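Local structure of peroxisomal membrane protein LPX1 (Saccharomyces cerevisiae, 2Y6U) at residues Phe57-Gly62 against His144-Phe149. The protein hydrolyses acyl esters in peroxisomes, with lipase and phospholipase A activity, as a member of the alpha/beta hydrolase family. Residues are numbered along the deposited sequence; the frame is centred on the assembly and turned at random.
Sequences FLHGSG and HSMGGF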
loop_
_atom_site.group_PDB
_atom_site.type_symbol
_atom_site.label_atom_id
_atom_site.label_comp_id
_atom_site.label_asym_id
_atom_site.label_seq_id
_atom_site.Cartn_x
_atom_site.Cartn_y
_atom_site.Cartn_z
ATOM N N PHE A 57 -2.165 -11.511 14.111
ATOM C CA PHE A 57 -2.321 -10.793 15.393
ATOM C C PHE A 57 -1.219 -9.729 15.509
ATOM O O PHE A 57 -0.048 -10.026 15.285
ATOM C CB PHE A 57 -2.103 -11.718 16.588
ATOM C CG PHE A 57 -3.248 -12.639 16.885
ATOM C CD1 PHE A 57 -3.347 -13.879 16.243
ATOM C CD2 PHE A 57 -4.227 -12.277 17.799
ATOM C CE1 PHE A 57 -4.404 -14.735 16.540
ATOM C CE2 PHE A 57 -5.267 -13.140 18.109
ATOM C CZ PHE A 57 -5.353 -14.368 17.454
ATOM N N LEU A 58 -1.644 -8.523 15.877
ATOM C CA LEU A 58 -0.823 -7.307 15.911
ATOM C C LEU A 58 -0.791 -6.756 17.322
ATOM O O LEU A 58 -1.844 -6.296 17.873
ATOM C CB LEU A 58 -1.357 -6.280 14.894
ATOM C CG LEU A 58 -1.537 -6.729 13.449
ATOM C CD1 LEU A 58 -2.039 -5.477 12.633
ATOM C CD2 LEU A 58 -0.240 -7.398 12.936
ATOM N N HIS A 59 0.363 -6.847 17.962
ATOM C CA HIS A 59 0.509 -6.410 19.328
ATOM C C HIS A 59 0.390 -4.877 19.545
ATOM O O HIS A 59 0.519 -4.075 18.618
ATOM C CB HIS A 59 1.906 -6.833 19.888
ATOM C CG HIS A 59 3.051 -6.168 19.143
ATOM N ND1 HIS A 59 3.399 -4.840 19.349
ATOM C CD2 HIS A 59 3.898 -6.645 18.199
ATOM C CE1 HIS A 59 4.413 -4.542 18.535
ATOM N NE2 HIS A 59 4.719 -5.611 17.817
ATOM N N GLY A 60 0.194 -4.519 20.799
ATOM C CA GLY A 60 0.078 -3.164 21.220
ATOM C C GLY A 60 1.462 -2.519 21.382
ATOM O O GLY A 60 2.520 -3.189 21.376
ATOM N N SER A 61 1.445 -1.225 21.647
ATOM C CA SER A 61 2.658 -0.420 21.832
ATOM C C SER A 61 3.402 -0.984 23.030
ATOM O O SER A 61 2.777 -1.190 24.094
ATOM C CB SER A 61 2.201 1.029 22.174
ATOM O OG SER A 61 1.644 1.591 21.017
ATOM N N GLY A 62 4.723 -1.142 22.896
ATOM C CA GLY A 62 5.575 -1.603 24.015
ATOM C C GLY A 62 5.490 -3.068 24.361
ATOM O O GLY A 62 6.101 -3.519 25.321
ATOM N N HIS A 144 -4.381 -5.265 18.996
ATOM C CA HIS A 144 -4.513 -4.446 20.231
ATOM C C HIS A 144 -3.864 -3.034 20.071
ATOM O O HIS A 144 -2.715 -2.942 19.695
ATOM C CB HIS A 144 -3.852 -5.220 21.368
ATOM C CG HIS A 144 -3.862 -4.489 22.658
ATOM N ND1 HIS A 144 -2.719 -4.126 23.317
ATOM C CD2 HIS A 144 -4.885 -3.975 23.360
ATOM C CE1 HIS A 144 -3.038 -3.436 24.406
ATOM N NE2 HIS A 144 -4.352 -3.370 24.495
ATOM N N SER A 145 -4.508 -1.957 20.502
ATOM C CA SER A 145 -3.775 -0.599 20.777
ATOM C C SER A 145 -3.230 -0.105 19.460
ATOM O O SER A 145 -4.020 0.045 18.484
ATOM C CB SER A 145 -2.742 -0.686 21.982
ATOM O OG SER A 145 -1.453 -0.037 21.868
ATOM N N MET A 146 -1.919 0.117 19.344
ATOM C CA MET A 146 -1.306 0.346 18.034
ATOM C C MET A 146 -1.706 -0.657 16.941
ATOM O O MET A 146 -1.952 -0.255 15.778
ATOM C CB MET A 146 0.221 0.303 18.234
ATOM C CG MET A 146 1.030 0.460 17.086
ATOM S SD MET A 146 2.836 0.160 17.489
ATOM C CE MET A 146 2.952 -1.416 17.870
ATOM N N GLY A 147 -1.793 -1.939 17.306
ATOM C CA GLY A 147 -2.124 -3.005 16.394
ATOM C C GLY A 147 -3.530 -2.879 15.839
ATOM O O GLY A 147 -3.809 -3.266 14.717
ATOM N N GLY A 148 -4.406 -2.289 16.626
ATOM C CA GLY A 148 -5.781 -2.012 16.197
ATOM C C GLY A 148 -5.782 -0.914 15.177
ATOM O O GLY A 148 -6.500 -1.010 14.158
ATOM N N PHE A 149 -5.091 0.176 15.495
ATOM C CA PHE A 149 -4.879 1.221 14.446
ATOM C C PHE A 149 -4.390 0.522 13.151
ATOM O O PHE A 149 -4.852 0.848 12.024
ATOM C CB PHE A 149 -3.875 2.247 14.952
ATOM C CG PHE A 149 -3.561 3.366 14.005
ATOM C CD1 PHE A 149 -2.726 3.132 12.882
ATOM C CD2 PHE A 149 -4.058 4.648 14.222
ATOM C CE1 PHE A 149 -2.410 4.193 12.023
ATOM C CE2 PHE A 149 -3.743 5.701 13.386
ATOM C CZ PHE A 149 -2.917 5.485 12.266
HETATM O O HOH W 1 -0.544 -5.945 23.188
#
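Ser-145 OG is gripped by two backbone N-H groups: Ser-61 N reaches it across the contact at 3.1 Å in an almost straight bond (173°), and Met-146 N, its neighbour in the chain, adds a weak, bent one. Ser-145 sits in the sharp turn between strand 137-144 and helix 146-157, with phi at +64°, the strained geometry expected of a nucleophile elbow. The sequence GHSMG fits GxSxG, so this serine is probably the nucleophile.

The parallel pairing of strands 51-58 and 137-144 ends with His-144 N bonded to Leu-58 O at 3.0 Å, after which loop 59-62 passes over the elbow. Leu-58 suits the buried strand end, its CD1 methyl 3.5 Å from Gly-147 O. Glycines allow the close approach: the bare CA of Gly-60 lies 3.6 Å from His-144 ND1 and makes a CA-H...O contact with His-144 O, and Gly-147 lets the helix start lie against Leu-58 (CA atoms 4.5 Å apart). A water spans Gly-60 N and His-144 ND1, while His-144 NE2 hydrogen-bonds to His-323 O.

His-59 CG sits between its backbone N and carbonyl carbon (chi1 63°), bringing ND1 to Gly-60 O at 2.8 Å; the oxygen lies near the ring plane, but the donor stands above the carbonyl plane, off the lone pairs. Since ND1 donates, NE2 accepts a hydrogen bond from Gln-94 N. Alongside runs Met-146, its flexible thioether bent at chi3 to bring CE within 3.5 Å of His-59 CE1, while its CB packs on Ser-61 OG. In related hydrolases this loop supplies an oxyanion-hole N-H; the Ser-61 N bond is consistent with a donor poised beside the nucleophile.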